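Local coordinates for protein XPF endonuclease (Aeropyrum pernix, PDB 2BGW) that probably cuts DNA as a structure-specific, magnesium-binding endonuclease of the XPF family that acts in nucleotide excision repair, at residues I25-V31 with A127-E131; P39-L44 with R74-Y79. All blocks are in the same frame, centred on the assembly; numbering follows the deposited sequence.

Interaction 1: I25-V31 with A127-E131; sequences ILESLGV and ALVIE
Two backbone amides converge on the carbonyl oxygen of Leu26, whose side chain reaches across to Ala127: Val31 N bonds to Leu26 O at 3.1 Å, and Leu29 N adds a weak bond. The first of these, with Gly30 N on Glu27 O at 2.9 Å, makes a Schellman motif that ends helix 22-28, and Gly30 takes the positive phi of its C' position. Leu29 follows Ile25 by one helical turn, and the turn beyond it brings Val31 to the same helix 123-137. Between the helices the contact is apolar. Ala127 CB meets the CG2 branch of Ile25 at 3.6 Å. Leu26 forks, sending CD1 to Ile130 CG2 (4.0 Å) and CD2 to Glu131 CB. Leu29 crosses Leu128 at about a right angle, its CD2 lying 3.8 Å from Leu128 CD2. With chi1 at -173°, Glu131 swings CG away from its own amide nitrogen and lays its methylene groups against Val31 CG2; a bend at chi2 then carries the carboxylate away to a salt bridge with Arg135. Two helices packed together over a mixed beta-sheet in this way belong to the alpha/beta core of the PDDEXK nuclease fold.

Interaction 2: P39-L44 with R74-Y79; sequences PMGDYL and RLAEHY. With MG (magnesium ion), chain E; SO4 (sulfate ion), chain H; nucleotides of chain C.
Met40 CB points toward helix 67-78, and the rest of the side chain lies along its end; the dense half of the contact is built around it. CG lies at the edge of the Tyr79 ring, 3.5 Å from Tyr79 CE1, and SD stays in that ring plane as a Met-aromatic contact. SD also lies obliquely to His78, 4.2 Å from the ring centroid. Met40 CG packs on Leu75 CD2 as well (3.8 Å). The rotation of the His78 ring is fixed by a nearly straight bond from His78 ND1 to Arg74 O at 2.8 Å (173°), in the plane of the ring but above that of the carbonyl. Leu44 CD1 comes obliquely to Tyr79 CE2 (3.8 Å). Next to Met40 runs the Gly-Asp pair of the GD...ERK signature of XPF nucleases: Asp42 OD2 binds magnesium at 2.4 Å, Glu52 is a second ligand, and a classic bulge opposite Val51 lies at Asp42 and Tyr43. By contrast, the other side is polar and more open. There sulfate O4, probably from the crystallisation liquor, lies over one face of the exposed Arg74 guanidinium, while O1 lies 3.1 Å from Arg74 NH2. Gly41 N donates to sulfate O2 at 2.9 Å.

Tyr43 joins the two contacts. From the strand of interaction 2 its ring reaches interaction 1, where Tyr43 CD1 meets Ile130 CD1 at 3.6 Å and Tyr43 CE2 meets Leu26 CD1 at 3.8 Å, with contact centres 20 Å apart. The neighbouring Asp42 instead faces the metal site with Glu52 and Arg53. Interaction 1 lies near that site without contributing a ligand to it: the side chain of Ile130 is about 6 Å from that of Arg53 and about 10 Å from the magnesium ion. The two also differ in their distance from the DNA. The nearest atom of interaction 1 is about 17 Å from the bound nucleic acid. In interaction 2, N6 of DA15 of chain C donates to Ala76 O at 2.9 Å.

Interaction 1: I25-V31 with A127-E131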
loop_
_atom_site.group_PDB
_atom_site.type_symbol
_atom_site.label_atom_id
_atom_site.label_comp_id
_atom_site.label_asym_id
_atom_site.label_seq_id
_atom_site.Cartn_x
_atom_site.Cartn_y
_atom_site.Cartn_z
ATOM N N ILE A 25 2.019 -10.820 -18.811
ATOM C CA ILE A 25 2.806 -9.669 -19.225
ATOM C C ILE A 25 4.042 -9.540 -18.344
ATOM O O ILE A 25 5.151 -9.377 -18.859
ATOM C CB ILE A 25 1.989 -8.376 -19.257
ATOM C CG1 ILE A 25 0.771 -8.550 -20.155
ATOM C CG2 ILE A 25 2.833 -7.253 -19.817
ATOM C CD1 ILE A 25 -0.210 -7.406 -20.071
ATOM N N LEU A 26 3.842 -9.646 -17.030
ATOM C CA LEU A 26 4.932 -9.573 -16.060
ATOM C C LEU A 26 6.019 -10.592 -16.337
ATOM O O LEU A 26 7.201 -10.278 -16.313
ATOM C CB LEU A 26 4.408 -9.740 -14.648
ATOM C CG LEU A 26 4.075 -8.435 -13.942
ATOM C CD1 LEU A 26 3.479 -8.729 -12.594
ATOM C CD2 LEU A 26 5.289 -7.523 -13.798
ATOM N N GLU A 27 5.618 -11.818 -16.621
ATOM C CA GLU A 27 6.576 -12.850 -16.933
ATOM C C GLU A 27 7.284 -12.562 -18.247
ATOM O O GLU A 27 8.451 -12.905 -18.449
ATOM C CB GLU A 27 5.872 -14.179 -16.999
ATOM C CG GLU A 27 5.528 -14.704 -15.669
ATOM C CD GLU A 27 4.669 -15.925 -15.794
ATOM O OE1 GLU A 27 4.356 -16.303 -16.950
ATOM O OE2 GLU A 27 4.287 -16.498 -14.745
ATOM N N SER A 28 6.563 -11.909 -19.138
ATOM C CA SER A 28 7.106 -11.566 -20.427
ATOM C C SER A 28 8.159 -10.496 -20.335
ATOM O O SER A 28 8.985 -10.409 -21.213
ATOM C CB SER A 28 6.001 -11.088 -21.334
ATOM O OG SER A 28 6.245 -11.554 -22.646
ATOM N N LEU A 29 8.123 -9.682 -19.282
ATOM C CA LEU A 29 9.219 -8.746 -18.975
ATOM C C LEU A 29 10.338 -9.382 -18.106
ATOM O O LEU A 29 11.204 -8.681 -17.556
ATOM C CB LEU A 29 8.669 -7.482 -18.301
ATOM C CG LEU A 29 7.406 -6.853 -18.885
ATOM C CD1 LEU A 29 6.521 -6.340 -17.777
ATOM C CD2 LEU A 29 7.751 -5.732 -19.868
ATOM N N GLY A 30 10.300 -10.706 -17.980
ATOM C CA GLY A 30 11.330 -11.449 -17.253
ATOM C C GLY A 30 11.192 -11.456 -15.742
ATOM O O GLY A 30 12.138 -11.781 -15.022
ATOM N N VAL A 31 10.012 -11.085 -15.255
ATOM C CA VAL A 31 9.754 -11.102 -13.829
ATOM C C VAL A 31 9.243 -12.479 -13.455
ATOM O O VAL A 31 8.400 -13.041 -14.133
ATOM C CB VAL A 31 8.740 -10.032 -13.444
ATOM C CG1 VAL A 31 8.320 -10.180 -12.022
ATOM C CG2 VAL A 31 9.335 -8.690 -13.626
ATOM N N ALA A 127 1.539 -3.776 -15.514
ATOM C CA ALA A 127 2.649 -4.708 -15.568
ATOM C C ALA A 127 4.013 -3.995 -15.637
ATOM O O ALA A 127 4.975 -4.421 -14.990
ATOM C CB ALA A 127 2.465 -5.633 -16.679
ATOM N N LEU A 128 4.086 -2.884 -16.351
ATOM C CA LEU A 128 5.311 -2.105 -16.349
ATOM C C LEU A 128 5.585 -1.441 -14.996
ATOM O O LEU A 128 6.708 -1.470 -14.500
ATOM C CB LEU A 128 5.313 -1.082 -17.486
ATOM C CG LEU A 128 5.366 -1.750 -18.865
ATOM C CD1 LEU A 128 4.768 -0.869 -19.947
ATOM C CD2 LEU A 128 6.789 -2.140 -19.210
ATOM N N VAL A 129 4.560 -0.857 -14.398
ATOM C CA VAL A 129 4.714 -0.137 -13.148
ATOM C C VAL A 129 5.102 -1.116 -12.060
ATOM O O VAL A 129 5.970 -0.836 -11.229
ATOM C CB VAL A 129 3.398 0.585 -12.785
ATOM C CG1 VAL A 129 3.464 1.258 -11.437
ATOM C CG2 VAL A 129 3.106 1.605 -13.825
ATOM N N ILE A 130 4.466 -2.282 -12.062
ATOM C CA ILE A 130 4.795 -3.281 -11.047
ATOM C C ILE A 130 6.250 -3.686 -11.232
ATOM O O ILE A 130 7.011 -3.739 -10.281
ATOM C CB ILE A 130 3.883 -4.528 -11.098
ATOM C CG1 ILE A 130 2.474 -4.174 -10.604
ATOM C CG2 ILE A 130 4.492 -5.650 -10.236
ATOM C CD1 ILE A 130 1.430 -5.194 -10.966
ATOM N N GLU A 131 6.631 -3.950 -12.476
ATOM C CA GLU A 131 7.976 -4.425 -12.767
ATOM C C GLU A 131 9.052 -3.402 -12.378
ATOM O O GLU A 131 10.113 -3.767 -11.916
ATOM C CB GLU A 131 8.053 -4.806 -14.236
ATOM C CG GLU A 131 9.314 -5.459 -14.638
ATOM C CD GLU A 131 10.219 -4.527 -15.340
ATOM O OE1 GLU A 131 9.715 -3.672 -16.053
ATOM O OE2 GLU A 131 11.442 -4.633 -15.203
#

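Interaction 2: P39-L44 with R74-Y79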
loop_
_atom_site.group_PDB
_atom_site.type_symbol
_atom_site.label_atom_id
_atom_site.label_comp_id
_atom_site.label_asym_id
_atom_site.label_seq_id
_atom_site.Cartn_x
_atom_site.Cartn_y
_atom_site.Cartn_z
ATOM N N PRO A 39 -2.377 -12.493 2.272
ATOM C CA PRO A 39 -3.411 -12.030 3.175
ATOM C C PRO A 39 -4.231 -10.904 2.547
ATOM O O PRO A 39 -5.457 -10.859 2.721
ATOM C CB PRO A 39 -2.620 -11.490 4.360
ATOM C CG PRO A 39 -1.293 -12.083 4.253
ATOM C CD PRO A 39 -1.028 -12.306 2.828
ATOM N N MET A 40 -3.557 -10.030 1.796
ATOM C CA MET A 40 -4.151 -8.793 1.274
ATOM C C MET A 40 -3.465 -8.277 0.012
ATOM O O MET A 40 -2.293 -8.526 -0.183
ATOM C CB MET A 40 -4.153 -7.702 2.356
ATOM C CG MET A 40 -2.812 -7.296 2.860
ATOM S SD MET A 40 -2.933 -6.727 4.565
ATOM C CE MET A 40 -3.802 -5.200 4.381
ATOM N N GLY A 41 -4.205 -7.554 -0.825
ATOM C CA GLY A 41 -3.659 -6.931 -2.020
ATOM C C GLY A 41 -3.385 -7.950 -3.097
ATOM O O GLY A 41 -3.620 -9.136 -2.895
ATOM N N ASP A 42 -2.843 -7.504 -4.228
ATOM C CA ASP A 42 -2.783 -8.357 -5.409
ATOM C C ASP A 42 -1.395 -8.695 -5.801
ATOM O O ASP A 42 -1.168 -9.749 -6.382
ATOM C CB ASP A 42 -3.488 -7.722 -6.609
ATOM C CG ASP A 42 -4.865 -7.179 -6.261
ATOM O OD1 ASP A 42 -5.563 -7.782 -5.394
ATOM O OD2 ASP A 42 -5.236 -6.128 -6.835
ATOM N N TYR A 43 -0.463 -7.804 -5.508
ATOM C CA TYR A 43 0.919 -8.078 -5.826
ATOM C C TYR A 43 1.814 -7.734 -4.666
ATOM O O TYR A 43 1.788 -6.610 -4.190
ATOM C CB TYR A 43 1.351 -7.292 -7.058
ATOM C CG TYR A 43 0.672 -7.744 -8.292
ATOM C CD1 TYR A 43 -0.539 -7.181 -8.676
ATOM C CD2 TYR A 43 1.207 -8.740 -9.072
ATOM C CE1 TYR A 43 -1.198 -7.593 -9.815
ATOM C CE2 TYR A 43 0.567 -9.160 -10.217
ATOM C CZ TYR A 43 -0.641 -8.579 -10.573
ATOM O OH TYR A 43 -1.305 -8.981 -11.693
ATOM N N LEU A 44 2.598 -8.710 -4.220
ATOM C CA LEU A 44 3.653 -8.456 -3.261
ATOM C C LEU A 44 4.959 -8.115 -4.000
ATOM O O LEU A 44 5.558 -8.947 -4.685
ATOM C CB LEU A 44 3.821 -9.651 -2.303
ATOM C CG LEU A 44 4.883 -9.425 -1.215
ATOM C CD1 LEU A 44 4.430 -8.454 -0.133
ATOM C CD2 LEU A 44 5.336 -10.704 -0.615
ATOM N N ARG A 74 -6.748 -1.196 5.703
ATOM C CA ARG A 74 -6.090 -2.447 5.992
ATOM C C ARG A 74 -4.678 -2.434 5.405
ATOM O O ARG A 74 -3.687 -2.621 6.137
ATOM C CB ARG A 74 -6.880 -3.613 5.432
ATOM C CG ARG A 74 -7.090 -4.687 6.489
ATOM C CD ARG A 74 -8.088 -5.725 6.054
ATOM N NE ARG A 74 -7.543 -6.530 4.964
ATOM C CZ ARG A 74 -7.810 -7.822 4.793
ATOM N NH1 ARG A 74 -8.613 -8.455 5.649
ATOM N NH2 ARG A 74 -7.279 -8.488 3.770
ATOM N N LEU A 75 -4.586 -2.165 4.097
ATOM C CA LEU A 75 -3.312 -2.152 3.425
ATOM C C LEU A 75 -2.345 -1.219 4.119
ATOM O O LEU A 75 -1.199 -1.583 4.367
ATOM C CB LEU A 75 -3.479 -1.811 1.961
ATOM C CG LEU A 75 -4.283 -2.790 1.107
ATOM C CD1 LEU A 75 -4.576 -2.142 -0.226
ATOM C CD2 LEU A 75 -3.636 -4.143 0.887
ATOM N N ALA A 76 -2.820 -0.042 4.497
ATOM C CA ALA A 76 -1.970 0.969 5.077
ATOM C C ALA A 76 -1.489 0.609 6.478
ATOM O O ALA A 76 -0.430 1.073 6.912
ATOM C CB ALA A 76 -2.680 2.299 5.071
ATOM N N GLU A 77 -2.279 -0.202 7.180
ATOM C CA GLU A 77 -1.921 -0.718 8.509
ATOM C C GLU A 77 -0.818 -1.763 8.421
ATOM O O GLU A 77 0.028 -1.837 9.285
ATOM C CB GLU A 77 -3.129 -1.399 9.145
ATOM C CG GLU A 77 -3.017 -1.697 10.641
ATOM C CD GLU A 77 -4.169 -2.566 11.186
ATOM O OE1 GLU A 77 -5.227 -2.737 10.530
ATOM O OE2 GLU A 77 -4.011 -3.081 12.315
ATOM N N HIS A 78 -0.827 -2.571 7.372
ATOM C CA HIS A 78 0.049 -3.715 7.336
ATOM C C HIS A 78 1.325 -3.559 6.508
ATOM O O HIS A 78 2.281 -4.284 6.716
ATOM C CB HIS A 78 -0.745 -4.927 6.885
ATOM C CG HIS A 78 -1.819 -5.320 7.846
ATOM N ND1 HIS A 78 -3.035 -4.677 7.909
ATOM C CD2 HIS A 78 -1.851 -6.274 8.805
ATOM C CE1 HIS A 78 -3.772 -5.222 8.858
ATOM N NE2 HIS A 78 -3.076 -6.192 9.418
ATOM N N TYR A 79 1.363 -2.630 5.568
ATOM C CA TYR A 79 2.553 -2.500 4.764
ATOM C C TYR A 79 3.037 -1.127 4.842
ATOM O O TYR A 79 2.277 -0.189 5.039
ATOM C CB TYR A 79 2.281 -2.862 3.335
ATOM C CG TYR A 79 2.003 -4.315 3.209
ATOM C CD1 TYR A 79 0.742 -4.815 3.471
ATOM C CD2 TYR A 79 3.009 -5.208 2.871
ATOM C CE1 TYR A 79 0.482 -6.161 3.372
ATOM C CE2 TYR A 79 2.756 -6.570 2.770
ATOM C CZ TYR A 79 1.492 -7.032 3.022
ATOM O OH TYR A 79 1.202 -8.363 2.928
HETATM MG MG MG E . -7.661 -5.896 -6.707
HETATM S S SO4 H . -7.994 -7.155 0.497
HETATM O O1 SO4 H . -7.933 -8.607 0.789
HETATM O O2 SO4 H . -6.648 -6.587 0.374
HETATM O O3 SO4 H . -8.541 -6.944 -0.843
HETATM O O4 SO4 H . -8.793 -6.438 1.537
ATOM P P DA C 15 -7.506 0.602 14.235
ATOM O OP1 DA C 15 -8.716 0.727 15.066
ATOM O OP2 DA C 15 -7.139 -0.725 13.678
ATOM O "O5'" DA C 15 -7.655 1.645 13.038
ATOM C "C5'" DA C 15 -8.025 2.973 13.423
ATOM C "C4'" DA C 15 -7.746 3.936 12.293
ATOM O "O4'" DA C 15 -6.313 3.945 12.032
ATOM C "C3'" DA C 15 -8.410 3.486 10.992
ATOM O "O3'" DA C 15 -9.486 4.363 10.635
ATOM C "C2'" DA C 15 -7.286 3.478 9.957
ATOM C "C1'" DA C 15 -6.148 4.226 10.662
ATOM N N9 DA C 15 -4.854 3.811 10.119
ATOM C C8 DA C 15 -4.374 2.534 9.996
ATOM N N7 DA C 15 -3.196 2.480 9.415
ATOM C C5 DA C 15 -2.891 3.803 9.124
ATOM C C6 DA C 15 -1.784 4.408 8.482
ATOM N N6 DA C 15 -0.720 3.734 8.025
ATOM N N1 DA C 15 -1.815 5.748 8.341
ATOM C C2 DA C 15 -2.884 6.407 8.810
ATOM N N3 DA C 15 -3.984 5.951 9.411
ATOM C C4 DA C 15 -3.915 4.629 9.540
#